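Local coordinates for protein biliverdin reductase (Synechocystis sp., PDB 5B3T) that probably reduces the tetrapyrrole biliverdin to bilirubin with NAD(P)H in the heme-degrading pathway, at residues T259-G264 against R268-Q273; S187-F192 against A234-G239; Q145-I150 against D194-V199. One frame throughout, in Å; residues are numbered along the deposited sequence.

Overall arrangement
From the N terminus the chain first builds the Rossmann nucleotide-binding domain, and all three contacts lie beyond its sheet, in the C-terminal alpha/beta domain. Contact 3 opens at the end of helix 137-146 and closes at short helix 193-196. Before it closes, contact 2 has opened at the end of helix 183-189, to close only on strand 233-241, so these two loops cross. Contact 1 follows in series as the short hairpin of strands 258-263 and 266-271. Contacts 2 and 3 meet where Phe-192 touches Leu-147, and contacts 3 and 1 where Ile-150 packs on Leu-269. Contact 2 sets a helix end on the mixed sheet, contact 3 joins two helical parts, and contact 1 pairs two sheet strands.

Contact 1: T259-G264 against R268-Q273; sequences TLIFVG and RLIQGQ
Ile-261 lays its CD1 methyl over the end of Ile-270, a diagonal neighbour on the same face of the sheet, and its CD1 comes 3.5 Å from Ile-270 CD1, a tight fit for two methyl groups. Both isoleucines hold CG1 beside the backbone N (chi1 -47° and -48°), which turns the two long branches toward each other, so that their ends meet obliquely. Arg-268, paired directly with Ile-261, runs alongside it in the same direction; its NH2 lies 3.3 Å from Ile-261 CD1, so the arginine flanks the isoleucine while its NH1 forms a salt bridge with Glu-275. A water sits at the edge of the guanidinium, in its plane, taking a bond of 2.7 Å from Arg-268 NE and giving one to Ile-261 O. That carbonyl is therefore gripped twice, because Arg-268 N also donates to Ile-261 O at 2.9 Å. Thr-259 and Ile-270 form the second hydrogen-bonded pair, bonded in both directions between N and O; the hydroxyl of Thr-259 bonds His-254. On the other face Leu-260 CD2 meets Leu-269 CD1 at 3.7 Å across the non-hydrogen-bonded pair. Leucine suits this buried side, which packs against Ile-278, Ile-150 and helix 137-146, whereas the beta-branched residues on the partly exposed side favour extended backbone. Such alternation, with strand directions 156° apart, is that of a two-stranded antiparallel beta hairpin, here near one border of the mixed sheet of the C-terminal alpha/beta domain.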
loop_
_atom_site.group_PDB
_atom_site.type_symbol
_atom_site.label_atom_id
_atom_site.label_comp_id
_atom_site.label_asym_id
_atom_site.label_seq_id
_atom_site.Cartn_x
_atom_site.Cartn_y
_atom_site.Cartn_z
ATOM N N THR A 259 21.741 4.696 14.067
ATOM C CA THR A 259 20.315 4.461 14.239
ATOM C C THR A 259 19.525 5.464 13.409
ATOM O O THR A 259 19.844 6.657 13.392
ATOM C CB THR A 259 19.907 4.575 15.718
ATOM O OG1 THR A 259 20.408 3.445 16.443
ATOM C CG2 THR A 259 18.391 4.638 15.868
ATOM N N LEU A 260 18.501 4.973 12.719
ATOM C CA LEU A 260 17.531 5.811 12.028
ATOM C C LEU A 260 16.231 5.820 12.822
ATOM O O LEU A 260 15.686 4.757 13.136
ATOM C CB LEU A 260 17.278 5.305 10.606
ATOM C CG LEU A 260 18.460 5.295 9.635
ATOM C CD1 LEU A 260 18.098 4.557 8.354
ATOM C CD2 LEU A 260 18.898 6.717 9.328
ATOM N N ILE A 261 15.743 7.012 13.153
ATOM C CA ILE A 261 14.490 7.174 13.882
ATOM C C ILE A 261 13.559 8.024 13.041
ATOM O O ILE A 261 13.890 9.170 12.710
ATOM C CB ILE A 261 14.689 7.837 15.250
ATOM C CG1 ILE A 261 15.847 7.209 16.000
ATOM C CG2 ILE A 261 13.416 7.738 16.077
ATOM C CD1 ILE A 261 16.113 7.928 17.262
ATOM N N PHE A 262 12.388 7.483 12.725
ATOM C CA PHE A 262 11.337 8.246 12.070
ATOM C C PHE A 262 10.125 8.295 12.988
ATOM O O PHE A 262 9.570 7.252 13.349
ATOM C CB PHE A 262 10.987 7.651 10.706
ATOM C CG PHE A 262 12.085 7.800 9.692
ATOM C CD1 PHE A 262 13.105 6.868 9.617
ATOM C CD2 PHE A 262 12.112 8.888 8.832
ATOM C CE1 PHE A 262 14.126 7.009 8.694
ATOM C CE2 PHE A 262 13.128 9.035 7.906
ATOM C CZ PHE A 262 14.137 8.093 7.836
ATOM N N VAL A 263 9.743 9.505 13.388
ATOM C CA VAL A 263 8.527 9.757 14.148
ATOM C C VAL A 263 7.569 10.465 13.203
ATOM O O VAL A 263 7.771 11.638 12.866
ATOM C CB VAL A 263 8.793 10.596 15.405
ATOM C CG1 VAL A 263 7.494 10.844 16.162
ATOM C CG2 VAL A 263 9.826 9.916 16.295
ATOM N N GLY A 264 6.533 9.758 12.768
ATOM C CA GLY A 264 5.721 10.276 11.683
ATOM C C GLY A 264 6.586 10.416 10.447
ATOM O O GLY A 264 7.360 9.517 10.099
ATOM N N ARG A 268 15.640 11.288 11.782
ATOM C CA ARG A 268 16.947 11.712 12.283
ATOM C C ARG A 268 17.988 10.587 12.353
ATOM O O ARG A 268 17.740 9.532 12.935
ATOM C CB ARG A 268 16.801 12.370 13.657
ATOM C CG ARG A 268 15.555 13.229 13.805
ATOM C CD ARG A 268 15.337 13.639 15.252
ATOM N NE ARG A 268 15.240 12.485 16.140
ATOM C CZ ARG A 268 16.066 12.251 17.154
ATOM N NH1 ARG A 268 17.057 13.094 17.414
ATOM N NH2 ARG A 268 15.904 11.174 17.910
ATOM N N LEU A 269 19.153 10.835 11.758
ATOM C CA LEU A 269 20.256 9.887 11.753
ATOM C C LEU A 269 21.105 10.132 12.992
ATOM O O LEU A 269 21.471 11.276 13.280
ATOM C CB LEU A 269 21.106 10.040 10.491
ATOM C CG LEU A 269 22.434 9.280 10.474
ATOM C CD1 LEU A 269 22.218 7.777 10.547
ATOM C CD2 LEU A 269 23.251 9.651 9.251
ATOM N N ILE A 270 21.401 9.067 13.731
ATOM C CA ILE A 270 22.212 9.152 14.941
ATOM C C ILE A 270 23.440 8.277 14.749
ATOM O O ILE A 270 23.316 7.063 14.547
ATOM C CB ILE A 270 21.430 8.725 16.192
ATOM C CG1 ILE A 270 20.069 9.416 16.239
ATOM C CG2 ILE A 270 22.224 9.046 17.445
ATOM C CD1 ILE A 270 19.342 9.206 17.540
ATOM N N GLN A 271 24.619 8.891 14.813
ATOM C CA GLN A 271 25.892 8.181 14.721
ATOM C C GLN A 271 26.823 8.747 15.784
ATOM O O GLN A 271 27.248 9.901 15.690
ATOM C CB GLN A 271 26.508 8.317 13.327
ATOM C CG GLN A 271 25.674 7.717 12.208
ATOM C CD GLN A 271 26.378 7.775 10.867
ATOM O OE1 GLN A 271 26.529 6.759 10.191
ATOM N NE2 GLN A 271 26.813 8.966 10.477
ATOM N N GLY A 272 27.142 7.943 16.787
ATOM C CA GLY A 272 27.981 8.435 17.867
ATOM C C GLY A 272 27.265 9.540 18.615
ATOM O O GLY A 272 26.169 9.346 19.158
ATOM N N GLN A 273 27.871 10.725 18.642
ATOM C CA GLN A 273 27.290 11.873 19.320
ATOM C C GLN A 273 26.620 12.858 18.368
ATOM O O GLN A 273 26.045 13.846 18.834
ATOM C CB GLN A 273 28.360 12.601 20.144
ATOM C CG GLN A 273 28.950 11.784 21.288
ATOM C CD GLN A 273 27.901 11.018 22.070
ATOM O OE1 GLN A 273 27.776 9.801 21.934
ATOM N NE2 GLN A 273 27.141 11.728 22.898
HETATM O O HOH W 1 13.252 11.350 14.802
#

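Contact 2: S187-F192 against A234-G239; sequences SRISRF and AEVIYG
Ile-189 meets Val-236 from its first side-chain carbon outward: Ile-189 CB is 4.1 Å from Val-236 CG2, and its CG2 branch touches the same methyl. CG1, swung away from the backbone N (chi1 -156°), continues along that methyl, with Ile-189 CG1 4.0 Å from Val-236 CG2, and also reaches Ala-234, whose CB is 4.3 Å from Ile-189 CG1. At the tip CD1 bends away from the valine and stays 4.4 Å from Ala-234 CB. One valine methyl thus faces three carbons of the isoleucine, and the two side chains pass alongside, pointing opposite ways. This is helix-on-sheet packing in the C-terminal alpha/beta domain of the Gfo/Idh/MocA family: the last turn of helix 183-189 rests on strand 233-241, and Leu-226 of the adjoining strand also touches Ile-189. Beta-branched Val-236 suits the strand, while small Ala-234 leaves its CB within reach of CG1. Between them Glu-235 points to the other face, where it forms a salt bridge with Arg-157. Past the helix, Arg-191 holds Ser-187 side-on, its NE 2.8 Å and its NH2 3.0 Å from the single atom Ser-187 OG, both in the guanidinium plane. Ser-187 OG is further bonded to His-132, and Arg-191 makes a cation-pi contact with Tyr-105, an NADP(+)-binding residue.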
loop_
_atom_site.group_PDB
_atom_site.type_symbol
_atom_site.label_atom_id
_atom_site.label_comp_id
_atom_site.label_asym_id
_atom_site.label_seq_id
_atom_site.Cartn_x
_atom_site.Cartn_y
_atom_site.Cartn_z
ATOM N N SER A 187 4.007 -4.998 4.384
ATOM C CA SER A 187 4.516 -4.557 3.091
ATOM C C SER A 187 5.672 -3.582 3.268
ATOM O O SER A 187 6.677 -3.664 2.554
ATOM C CB SER A 187 3.393 -3.919 2.274
ATOM O OG SER A 187 3.895 -3.340 1.080
ATOM N N ARG A 188 5.552 -2.664 4.229
ATOM C CA ARG A 188 6.618 -1.700 4.479
ATOM C C ARG A 188 7.899 -2.394 4.924
ATOM O O ARG A 188 8.991 -2.086 4.433
ATOM C CB ARG A 188 6.167 -0.682 5.529
ATOM C CG ARG A 188 5.075 0.266 5.057
ATOM C CD ARG A 188 5.660 1.578 4.541
ATOM N NE ARG A 188 6.603 1.377 3.444
ATOM C CZ ARG A 188 6.309 1.581 2.164
ATOM N NH1 ARG A 188 5.101 2.009 1.822
ATOM N NH2 ARG A 188 7.223 1.370 1.226
ATOM N N ILE A 189 7.783 -3.345 5.855
ATOM C CA ILE A 189 8.969 -3.962 6.434
ATOM C C ILE A 189 9.640 -4.938 5.472
ATOM O O ILE A 189 10.794 -5.324 5.695
ATOM C CB ILE A 189 8.601 -4.665 7.757
ATOM C CG1 ILE A 189 9.830 -4.797 8.659
ATOM C CG2 ILE A 189 7.997 -6.040 7.490
ATOM C CD1 ILE A 189 10.427 -3.469 9.079
ATOM N N SER A 190 8.961 -5.336 4.398
ATOM C CA SER A 190 9.443 -6.394 3.521
ATOM C C SER A 190 10.155 -5.880 2.279
ATOM O O SER A 190 10.626 -6.689 1.475
ATOM C CB SER A 190 8.278 -7.290 3.090
ATOM O OG SER A 190 7.478 -6.638 2.119
ATOM N N ARG A 191 10.246 -4.563 2.095
ATOM C CA ARG A 191 10.781 -3.990 0.866
ATOM C C ARG A 191 12.233 -3.550 1.012
ATOM O O ARG A 191 12.689 -2.655 0.290
ATOM C CB ARG A 191 9.895 -2.838 0.401
ATOM C CG ARG A 191 8.513 -3.322 -0.003
ATOM C CD ARG A 191 7.520 -2.194 -0.194
ATOM N NE ARG A 191 6.185 -2.718 -0.474
ATOM C CZ ARG A 191 5.705 -2.925 -1.696
ATOM N NH1 ARG A 191 6.450 -2.650 -2.758
ATOM N NH2 ARG A 191 4.480 -3.407 -1.857
ATOM N N PHE A 192 12.973 -4.180 1.925
ATOM C CA PHE A 192 14.420 -4.022 2.026
ATOM C C PHE A 192 15.140 -5.362 1.866
ATOM O O PHE A 192 16.264 -5.519 2.362
ATOM C CB PHE A 192 14.795 -3.364 3.359
ATOM C CG PHE A 192 14.012 -2.110 3.671
ATOM C CD1 PHE A 192 14.361 -0.889 3.111
ATOM C CD2 PHE A 192 12.923 -2.161 4.527
ATOM C CE1 PHE A 192 13.637 0.256 3.407
ATOM C CE2 PHE A 192 12.197 -1.020 4.822
ATOM C CZ PHE A 192 12.555 0.188 4.262
ATOM N N ALA A 234 13.007 -7.792 13.763
ATOM C CA ALA A 234 12.104 -6.672 13.545
ATOM C C ALA A 234 10.801 -6.895 14.295
ATOM O O ALA A 234 10.284 -8.016 14.351
ATOM C CB ALA A 234 11.818 -6.471 12.053
ATOM N N GLU A 235 10.279 -5.820 14.874
ATOM C CA GLU A 235 8.976 -5.815 15.520
ATOM C C GLU A 235 8.040 -4.952 14.686
ATOM O O GLU A 235 8.391 -3.824 14.327
ATOM C CB GLU A 235 9.077 -5.278 16.950
ATOM C CG GLU A 235 10.109 -5.996 17.806
ATOM C CD GLU A 235 10.395 -5.267 19.104
ATOM O OE1 GLU A 235 10.000 -4.090 19.223
ATOM O OE2 GLU A 235 11.026 -5.865 20.000
ATOM N N VAL A 236 6.867 -5.489 14.359
ATOM C CA VAL A 236 5.889 -4.800 13.525
ATOM C C VAL A 236 4.564 -4.784 14.274
ATOM O O VAL A 236 3.975 -5.842 14.521
ATOM C CB VAL A 236 5.729 -5.467 12.148
ATOM C CG1 VAL A 236 4.750 -4.688 11.290
ATOM C CG2 VAL A 236 7.077 -5.578 11.451
ATOM N N ILE A 237 4.097 -3.588 14.628
ATOM C CA ILE A 237 2.960 -3.404 15.523
ATOM C C ILE A 237 1.897 -2.584 14.805
ATOM O O ILE A 237 2.202 -1.534 14.227
ATOM C CB ILE A 237 3.380 -2.709 16.832
ATOM C CG1 ILE A 237 4.674 -3.317 17.379
ATOM C CG2 ILE A 237 2.267 -2.795 17.867
ATOM C CD1 ILE A 237 4.559 -4.776 17.769
ATOM N N TYR A 238 0.651 -3.054 14.853
ATOM C CA TYR A 238 -0.475 -2.324 14.279
ATOM C C TYR A 238 -1.631 -2.358 15.263
ATOM O O TYR A 238 -2.177 -3.430 15.545
ATOM C CB TYR A 238 -0.906 -2.911 12.930
ATOM C CG TYR A 238 -2.030 -2.142 12.260
ATOM C CD1 TYR A 238 -3.362 -2.446 12.519
ATOM C CD2 TYR A 238 -1.755 -1.112 11.371
ATOM C CE1 TYR A 238 -4.388 -1.742 11.910
ATOM C CE2 TYR A 238 -2.773 -0.405 10.758
ATOM C CZ TYR A 238 -4.086 -0.725 11.030
ATOM O OH TYR A 238 -5.102 -0.024 10.421
ATOM N N GLY A 239 -2.007 -1.189 15.771
ATOM C CA GLY A 239 -3.148 -1.084 16.658
ATOM C C GLY A 239 -4.008 0.124 16.355
ATOM O O GLY A 239 -3.490 1.187 16.003
#

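Contact 3: Q145-I150 against D194-V199; sequences QNLGKI and DLFGTV
The Phe-196 ring meets Leu-147 at CZ: methyl CD1 of Leu-147 lies 3.9 Å from Phe-196 CZ and approaches obliquely, while Leu-147 CD2 reaches the same CZ at 4.2 Å. Both branches of the leucine thus come near one ring carbon, and the two side chains cross at about a right angle. A second ring, that of Phe-192, meets Phe-196 with the planes inclined by about 45°, and it also touches Leu-147 CD1, which is consequently shared by two aromatic side chains. The same methyl has a third neighbour in Leu-195, whose CD1 is 3.7 Å from Leu-147 CD1. Leu-195, the residue before Phe-196 in the helix, also brings its CD1 to 4.2 Å from Leu-147 CB, so it lies beside the base of that side chain as well. Leucine fits such a place because its forked end offers two methyls, one of them in touch with both a ring and an aliphatic branch. Leu-147 itself departs from the usual staggered geometry (chi1 -94°), a twist that suggests some strain. Its backbone is kept in a tight bend, since Lys-149 N bonds Asn-146 O at 3.0 Å and Ile-150 N bonds Leu-147 O. On the other side, Gly-197 leaves the helix with positive phi, a conformation glycine adopts easily, and turns the chain toward strand 199-210; Leu-195 O meanwhile accepts a bond from Asn-230. The whole is plain apolar packing between the turn that follows helix 137-146 and short helix 193-196, within the C-terminal alpha/beta domain of the Gfo/Idh/MocA family.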
loop_
_atom_site.group_PDB
_atom_site.type_symbol
_atom_site.label_atom_id
_atom_site.label_comp_id
_atom_site.label_asym_id
_atom_site.label_seq_id
_atom_site.Cartn_x
_atom_site.Cartn_y
_atom_site.Cartn_z
ATOM N N GLN A 145 17.586 5.743 1.287
ATOM C CA GLN A 145 18.700 6.642 1.010
ATOM C C GLN A 145 19.716 6.707 2.142
ATOM O O GLN A 145 20.801 7.262 1.939
ATOM C CB GLN A 145 18.173 8.047 0.718
ATOM C CG GLN A 145 17.639 8.235 -0.693
ATOM C CD GLN A 145 16.843 9.516 -0.846
ATOM O OE1 GLN A 145 17.089 10.501 -0.148
ATOM N NE2 GLN A 145 15.887 9.515 -1.768
ATOM N N ASN A 146 19.404 6.163 3.321
ATOM C CA ASN A 146 20.279 6.308 4.475
ATOM C C ASN A 146 20.631 4.997 5.165
ATOM O O ASN A 146 21.433 5.015 6.105
ATOM C CB ASN A 146 19.651 7.264 5.500
ATOM C CG ASN A 146 19.644 8.706 5.025
ATOM O OD1 ASN A 146 20.661 9.399 5.093
ATOM N ND2 ASN A 146 18.497 9.164 4.540
ATOM N N LEU A 147 20.063 3.866 4.735
ATOM C CA LEU A 147 20.419 2.585 5.339
ATOM C C LEU A 147 21.899 2.273 5.168
ATOM O O LEU A 147 22.511 1.662 6.052
ATOM C CB LEU A 147 19.572 1.462 4.739
ATOM C CG LEU A 147 18.304 1.097 5.514
ATOM C CD1 LEU A 147 17.507 0.034 4.776
ATOM C CD2 LEU A 147 18.659 0.623 6.913
ATOM N N GLY A 148 22.495 2.690 4.049
ATOM C CA GLY A 148 23.909 2.447 3.826
ATOM C C GLY A 148 24.816 3.115 4.839
ATOM O O GLY A 148 26.005 2.783 4.906
ATOM N N LYS A 149 24.284 4.039 5.638
ATOM C CA LYS A 149 25.080 4.788 6.599
ATOM C C LYS A 149 25.205 4.106 7.959
ATOM O O LYS A 149 26.095 4.475 8.731
ATOM C CB LYS A 149 24.489 6.187 6.806
ATOM C CG LYS A 149 24.511 7.090 5.580
ATOM C CD LYS A 149 23.944 8.463 5.923
ATOM C CE LYS A 149 24.121 9.465 4.792
ATOM N NZ LYS A 149 23.517 8.989 3.518
ATOM N N ILE A 150 24.352 3.132 8.278
ATOM C CA ILE A 150 24.261 2.617 9.641
ATOM C C ILE A 150 24.788 1.193 9.763
ATOM O O ILE A 150 24.594 0.556 10.803
ATOM C CB ILE A 150 22.824 2.715 10.181
ATOM C CG1 ILE A 150 21.889 1.771 9.424
ATOM C CG2 ILE A 150 22.320 4.145 10.084
ATOM C CD1 ILE A 150 20.479 1.748 9.984
ATOM N N ASP A 194 16.725 -6.446 -0.377
ATOM C CA ASP A 194 18.025 -6.216 -0.997
ATOM C C ASP A 194 19.129 -6.143 0.052
ATOM O O ASP A 194 20.278 -6.494 -0.216
ATOM C CB ASP A 194 18.002 -4.932 -1.827
ATOM C CG ASP A 194 19.387 -4.499 -2.269
ATOM O OD1 ASP A 194 20.218 -5.381 -2.574
ATOM O OD2 ASP A 194 19.645 -3.279 -2.311
ATOM N N LEU A 195 18.771 -5.685 1.248
ATOM C CA LEU A 195 19.714 -5.567 2.322
ATOM C C LEU A 195 19.501 -6.495 3.499
ATOM O O LEU A 195 20.418 -6.982 4.054
ATOM C CB LEU A 195 19.690 -4.142 2.838
ATOM C CG LEU A 195 20.135 -3.015 1.899
ATOM C CD1 LEU A 195 19.380 -1.717 2.076
ATOM C CD2 LEU A 195 21.630 -2.820 2.112
ATOM N N PHE A 196 18.261 -6.715 3.880
ATOM C CA PHE A 196 17.961 -7.535 5.047
ATOM C C PHE A 196 17.885 -9.020 4.731
ATOM O O PHE A 196 17.881 -9.839 5.659
ATOM C CB PHE A 196 16.632 -7.095 5.673
ATOM C CG PHE A 196 16.623 -5.665 6.148
ATOM C CD1 PHE A 196 17.810 -4.979 6.352
ATOM C CD2 PHE A 196 15.427 -5.007 6.387
ATOM C CE1 PHE A 196 17.808 -3.668 6.788
ATOM C CE2 PHE A 196 15.418 -3.695 6.827
ATOM C CZ PHE A 196 16.611 -3.023 7.026
ATOM N N GLY A 197 17.834 -9.389 3.454
ATOM C CA GLY A 197 17.518 -10.751 3.087
ATOM C C GLY A 197 16.030 -10.998 3.242
ATOM O O GLY A 197 15.234 -10.079 3.450
ATOM N N THR A 198 15.650 -12.267 3.149
ATOM C CA THR A 198 14.250 -12.625 3.286
ATOM C C THR A 198 13.915 -12.919 4.747
ATOM O O THR A 198 14.792 -13.154 5.580
ATOM C CB THR A 198 13.912 -13.828 2.399
ATOM O OG1 THR A 198 14.789 -14.913 2.717
ATOM C CG2 THR A 198 14.069 -13.474 0.924
ATOM N N VAL A 199 12.620 -12.878 5.057
ATOM C CA VAL A 199 12.148 -13.272 6.379
ATOM C C VAL A 199 12.397 -14.763 6.568
ATOM O O VAL A 199 12.038 -15.577 5.710
ATOM C CB VAL A 199 10.659 -12.934 6.542
ATOM C CG1 VAL A 199 10.137 -13.502 7.843
ATOM C CG2 VAL A 199 10.428 -11.427 6.484
#